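Local coordinates for uncharacterized protein (Bacteroides eggerthii, PDB 4GDZ) that is of unknown function but belongs to the DUF4251 family, folding as an antiparallel beta-sheet with a magnesium ion bound in the crystal, at residues A[56-69]-A[81-93]. Numbering follows the deposited sequence.
Sequences FRNGQTAFVTSNTN and QVAFNTVYPGPNG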
loop_
_atom_site.group_PDB
_atom_site.type_symbol
_atom_site.label_atom_id
_atom_site.label_comp_id
_atom_site.label_asym_id
_atom_site.label_seq_id
_atom_site.Cartn_x
_atom_site.Cartn_y
_atom_site.Cartn_z
ATOM N N PHE A 56 -8.250 -0.690 -0.671
ATOM C CA PHE A 56 -8.694 0.686 -0.921
ATOM C C PHE A 56 -7.513 1.598 -1.260
ATOM O O PHE A 56 -6.393 1.367 -0.830
ATOM C CB PHE A 56 -9.496 1.230 0.298
ATOM C CG PHE A 56 -10.696 0.383 0.622
ATOM C CD1 PHE A 56 -11.879 0.520 -0.096
ATOM C CD2 PHE A 56 -10.607 -0.632 1.553
ATOM C CE1 PHE A 56 -12.961 -0.310 0.149
ATOM C CE2 PHE A 56 -11.676 -1.451 1.810
ATOM C CZ PHE A 56 -12.857 -1.308 1.103
ATOM N N ARG A 57 -7.812 2.669 -1.989
ATOM C CA ARG A 57 -6.808 3.624 -2.509
ATOM C C ARG A 57 -6.009 4.276 -1.370
ATOM O O ARG A 57 -4.840 4.589 -1.525
ATOM C CB ARG A 57 -7.538 4.729 -3.305
ATOM C CG ARG A 57 -6.961 5.135 -4.644
ATOM C CD ARG A 57 -7.937 6.063 -5.368
ATOM N NE ARG A 57 -8.340 7.179 -4.512
ATOM C CZ ARG A 57 -9.089 8.207 -4.902
ATOM N NH1 ARG A 57 -9.526 8.299 -6.154
ATOM N NH2 ARG A 57 -9.393 9.157 -4.028
ATOM N N ASN A 58 -6.646 4.490 -0.220
ATOM C CA ASN A 58 -5.959 5.099 0.905
ATOM C C ASN A 58 -4.981 4.167 1.677
ATOM O O ASN A 58 -4.306 4.613 2.647
ATOM C CB ASN A 58 -6.979 5.757 1.864
ATOM C CG ASN A 58 -8.004 4.771 2.408
ATOM O OD1 ASN A 58 -7.802 3.548 2.380
ATOM N ND2 ASN A 58 -9.109 5.298 2.922
ATOM N N GLY A 59 -4.907 2.892 1.262
ATOM C CA GLY A 59 -4.000 1.916 1.918
ATOM C C GLY A 59 -4.770 0.971 2.854
ATOM O O GLY A 59 -4.218 -0.002 3.360
ATOM N N GLN A 60 -6.045 1.259 3.100
ATOM C CA GLN A 60 -6.914 0.374 3.924
ATOM C C GLN A 60 -7.245 -0.922 3.194
ATOM O O GLN A 60 -7.078 -1.022 1.991
ATOM C CB GLN A 60 -8.227 1.080 4.312
ATOM C CG GLN A 60 -8.110 2.076 5.451
ATOM C CD GLN A 60 -8.031 1.424 6.809
ATOM O OE1 GLN A 60 -7.817 0.211 6.936
ATOM N NE2 GLN A 60 -8.187 2.220 7.825
ATOM N N THR A 61 -7.710 -1.918 3.936
ATOM C CA THR A 61 -8.256 -3.134 3.344
ATOM C C THR A 61 -9.551 -3.486 4.105
ATOM O O THR A 61 -9.818 -2.926 5.158
ATOM C CB THR A 61 -7.313 -4.324 3.513
ATOM O OG1 THR A 61 -7.176 -4.543 4.902
ATOM C CG2 THR A 61 -5.903 -4.070 2.887
ATOM N N ALA A 62 -10.371 -4.370 3.540
ATOM C CA ALA A 62 -11.469 -5.022 4.273
ATOM C C ALA A 62 -11.521 -6.451 3.791
ATOM O O ALA A 62 -11.224 -6.722 2.612
ATOM C CB ALA A 62 -12.808 -4.334 3.998
ATOM N N PHE A 63 -11.894 -7.377 4.659
ATOM C CA PHE A 63 -12.030 -8.787 4.215
ATOM C C PHE A 63 -13.312 -9.021 3.418
ATOM O O PHE A 63 -14.260 -8.260 3.539
ATOM C CB PHE A 63 -11.928 -9.756 5.376
ATOM C CG PHE A 63 -12.884 -9.474 6.508
ATOM C CD1 PHE A 63 -14.217 -9.888 6.442
ATOM C CD2 PHE A 63 -12.440 -8.815 7.639
ATOM C CE1 PHE A 63 -15.081 -9.662 7.508
ATOM C CE2 PHE A 63 -13.303 -8.586 8.706
ATOM C CZ PHE A 63 -14.627 -8.994 8.613
ATOM N N VAL A 64 -13.298 -10.048 2.563
ATOM C CA VAL A 64 -14.418 -10.388 1.679
ATOM C C VAL A 64 -14.514 -11.915 1.633
ATOM O O VAL A 64 -13.570 -12.603 1.965
ATOM C CB VAL A 64 -14.293 -9.861 0.228
ATOM C CG1 VAL A 64 -14.174 -8.337 0.185
ATOM C CG2 VAL A 64 -13.164 -10.571 -0.543
ATOM N N THR A 65 -15.672 -12.420 1.230
ATOM C CA THR A 65 -15.893 -13.855 1.027
ATOM C C THR A 65 -15.391 -14.325 -0.332
ATOM O O THR A 65 -15.835 -13.830 -1.349
ATOM C CB THR A 65 -17.407 -14.146 1.051
ATOM O OG1 THR A 65 -17.962 -13.583 2.244
ATOM C CG2 THR A 65 -17.698 -15.642 0.972
ATOM N N SER A 66 -14.532 -15.334 -0.337
ATOM C CA SER A 66 -14.024 -15.942 -1.570
ATOM C C SER A 66 -15.079 -16.541 -2.521
ATOM O O SER A 66 -14.916 -16.484 -3.745
ATOM C CB SER A 66 -13.002 -17.025 -1.200
ATOM O OG SER A 66 -12.426 -17.554 -2.366
ATOM N N ASN A 67 -16.165 -17.104 -1.972
ATOM C CA ASN A 67 -17.238 -17.712 -2.791
ATOM C C ASN A 67 -17.799 -16.809 -3.902
ATOM O O ASN A 67 -18.213 -17.286 -4.969
ATOM C CB ASN A 67 -18.430 -18.176 -1.919
ATOM C CG ASN A 67 -19.533 -18.827 -2.770
ATOM O OD1 ASN A 67 -19.271 -19.808 -3.485
ATOM N ND2 ASN A 67 -20.744 -18.254 -2.753
ATOM N N THR A 68 -17.824 -15.494 -3.662
ATOM C CA THR A 68 -18.287 -14.550 -4.688
ATOM C C THR A 68 -17.229 -13.482 -4.996
ATOM O O THR A 68 -17.569 -12.386 -5.419
ATOM C CB THR A 68 -19.591 -13.869 -4.228
ATOM O OG1 THR A 68 -19.359 -13.198 -2.972
ATOM C CG2 THR A 68 -20.723 -14.905 -4.048
ATOM N N ASN A 69 -15.949 -13.813 -4.819
ATOM C CA ASN A 69 -14.846 -12.902 -5.122
ATOM C C ASN A 69 -13.660 -13.679 -5.710
ATOM O O ASN A 69 -12.768 -14.164 -4.987
ATOM C CB ASN A 69 -14.445 -12.115 -3.870
ATOM C CG ASN A 69 -15.488 -11.107 -3.466
ATOM O OD1 ASN A 69 -15.618 -10.049 -4.093
ATOM N ND2 ASN A 69 -16.289 -11.447 -2.448
ATOM N N GLN A 81 -16.223 -12.840 -10.769
ATOM C CA GLN A 81 -17.298 -12.460 -9.888
ATOM C C GLN A 81 -16.689 -11.711 -8.695
ATOM O O GLN A 81 -15.789 -12.223 -8.055
ATOM C CB GLN A 81 -18.081 -13.676 -9.399
ATOM C CG GLN A 81 -19.277 -13.298 -8.498
ATOM C CD GLN A 81 -20.268 -14.426 -8.343
ATOM O OE1 GLN A 81 -20.007 -15.395 -7.632
ATOM N NE2 GLN A 81 -21.417 -14.312 -9.023
ATOM N N VAL A 82 -17.206 -10.521 -8.415
ATOM C CA VAL A 82 -16.806 -9.703 -7.257
ATOM C C VAL A 82 -18.088 -9.221 -6.601
ATOM O O VAL A 82 -19.003 -8.787 -7.285
ATOM C CB VAL A 82 -15.925 -8.492 -7.673
ATOM C CG1 VAL A 82 -15.633 -7.581 -6.455
ATOM C CG2 VAL A 82 -14.624 -8.979 -8.322
ATOM N N ALA A 83 -18.157 -9.318 -5.276
ATOM C CA ALA A 83 -19.300 -8.847 -4.515
ATOM C C ALA A 83 -18.880 -8.696 -3.068
ATOM O O ALA A 83 -18.638 -9.692 -2.373
ATOM C CB ALA A 83 -20.527 -9.768 -4.619
ATOM N N PHE A 84 -18.775 -7.446 -2.636
ATOM C CA PHE A 84 -18.366 -7.138 -1.253
ATOM C C PHE A 84 -19.305 -6.085 -0.679
ATOM O O PHE A 84 -19.794 -5.178 -1.383
ATOM C CB PHE A 84 -16.887 -6.740 -1.174
ATOM C CG PHE A 84 -16.501 -5.582 -2.039
ATOM C CD1 PHE A 84 -16.596 -4.266 -1.560
ATOM C CD2 PHE A 84 -15.986 -5.785 -3.312
ATOM C CE1 PHE A 84 -16.209 -3.211 -2.347
ATOM C CE2 PHE A 84 -15.621 -4.720 -4.116
ATOM C CZ PHE A 84 -15.743 -3.424 -3.640
ATOM N N ASN A 85 -19.586 -6.253 0.601
ATOM C CA ASN A 85 -20.471 -5.397 1.309
ATOM C C ASN A 85 -19.814 -5.302 2.702
ATOM O O ASN A 85 -20.042 -6.132 3.526
ATOM C CB ASN A 85 -21.878 -6.077 1.308
ATOM C CG ASN A 85 -22.819 -5.448 2.293
ATOM O OD1 ASN A 85 -22.569 -4.361 2.744
ATOM N ND2 ASN A 85 -23.910 -6.118 2.610
ATOM N N THR A 86 -18.958 -4.322 2.907
ATOM C CA THR A 86 -17.993 -4.304 4.031
ATOM C C THR A 86 -18.298 -3.177 5.015
ATOM O O THR A 86 -19.141 -2.331 4.763
ATOM C CB THR A 86 -16.540 -4.132 3.544
ATOM O OG1 THR A 86 -16.330 -2.782 3.103
ATOM C CG2 THR A 86 -16.193 -5.112 2.377
ATOM N N VAL A 87 -17.581 -3.180 6.128
ATOM C CA VAL A 87 -17.720 -2.182 7.177
ATOM C C VAL A 87 -17.014 -0.843 6.760
ATOM O O VAL A 87 -17.187 0.184 7.427
ATOM C CB VAL A 87 -17.236 -2.767 8.523
ATOM C CG1 VAL A 87 -17.109 -1.706 9.621
ATOM C CG2 VAL A 87 -18.225 -3.858 9.000
ATOM N N TYR A 88 -16.247 -0.855 5.665
ATOM C CA TYR A 88 -15.655 0.400 5.158
ATOM C C TYR A 88 -16.847 1.350 4.810
ATOM O O TYR A 88 -17.674 0.997 4.005
ATOM C CB TYR A 88 -14.764 0.110 3.977
ATOM C CG TYR A 88 -14.012 1.298 3.428
ATOM C CD1 TYR A 88 -14.666 2.265 2.655
ATOM C CD2 TYR A 88 -12.656 1.455 3.652
ATOM C CE1 TYR A 88 -13.986 3.376 2.150
ATOM C CE2 TYR A 88 -11.964 2.540 3.128
ATOM C CZ TYR A 88 -12.625 3.497 2.381
ATOM O OH TYR A 88 -11.941 4.577 1.866
ATOM N N PRO A 89 -16.972 2.487 5.507
ATOM C CA PRO A 89 -18.225 3.249 5.398
ATOM C C PRO A 89 -18.380 3.896 4.021
ATOM O O PRO A 89 -17.375 4.245 3.377
ATOM C CB PRO A 89 -18.078 4.332 6.444
ATOM C CG PRO A 89 -16.967 3.916 7.324
ATOM C CD PRO A 89 -16.059 3.083 6.496
ATOM N N GLY A 90 -19.625 4.060 3.598
ATOM C CA GLY A 90 -19.930 4.785 2.377
ATOM C C GLY A 90 -19.801 4.005 1.084
ATOM O O GLY A 90 -19.508 2.813 1.087
ATOM N N PRO A 91 -20.034 4.686 -0.051
ATOM C CA PRO A 91 -20.151 4.010 -1.355
ATOM C C PRO A 91 -18.938 3.206 -1.795
ATOM O O PRO A 91 -19.095 2.240 -2.515
ATOM C CB PRO A 91 -20.427 5.165 -2.353
ATOM C CG PRO A 91 -20.221 6.431 -1.613
ATOM C CD PRO A 91 -20.283 6.140 -0.135
ATOM N N ASN A 92 -17.725 3.555 -1.365
ATOM C CA ASN A 92 -16.585 2.722 -1.730
ATOM C C ASN A 92 -16.493 1.375 -1.002
ATOM O O ASN A 92 -15.734 0.509 -1.423
ATOM C CB ASN A 92 -15.254 3.481 -1.565
ATOM C CG ASN A 92 -15.177 4.722 -2.455
ATOM O OD1 ASN A 92 -15.494 4.663 -3.629
ATOM N ND2 ASN A 92 -14.800 5.855 -1.875
ATOM N N GLY A 93 -17.259 1.186 0.077
ATOM C CA GLY A 93 -17.159 -0.055 0.849
ATOM C C GLY A 93 -18.081 -1.167 0.371
ATOM O O GLY A 93 -18.145 -2.232 0.990
HETATM O O HOH W 1 -9.789 4.800 -0.338
HETATM O O HOH W 2 -18.011 -10.635 0.354
#
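Segments 56-69 and 81-93 run antiparallel as neighbours, their CA atoms closing from 8.2 Å between F56 and N92 to 4.3 Å between N69 and V82, with strand 61-74 broken after F63 by a short loop that holds a 3-10 turn at 66-67. At the F56 end the F56 and Y88 rings form a face-to-face stack, centroids 3.9 Å apart and planes only 13° askew. Y88 reaches it with CG anti to the backbone N (chi1 -176°), laying CD2 over the centre of the F56 ring, whose rim meets N92 O near its plane. Beyond the stack, N58 ND2 comes 3.1 Å from Y88 OH at the tyrosine's edge, and a water joins that hydroxyl to N58 N. F132 of the second subunit meets the Y88 ring edge-to-face. T86 turns its methyl and CB against A62 CB, while its hydroxyl donates to G93 O in the carbonyl plane, on a lone pair, and accepts from Y88 N in an ST turn. Next along, V64 CG1 presses on F84 CB at 3.4 Å. At the N69 end the N69 amide makes two bonds to one residue: OD1 accepts from A83 N and ND2 donates to A83 O, both at 2.9 Å, each donor well above the acceptor's carbonyl plane. ND2 also donates to T65 O at 2.7 Å, nearly straight (173°), which fixes the amide's rotation. With an alanine here, A83 N and O would probably lose these partners, and the loop its tie through T65 O. The extended Q81 side chain crosses T68 at a slant, its OE1 nearing T68 CA and CG2. The arrangement is characteristic of a beta hairpin whose first strand is interrupted, the N69 side chain apparently standing in for backbone pairing beside the loop.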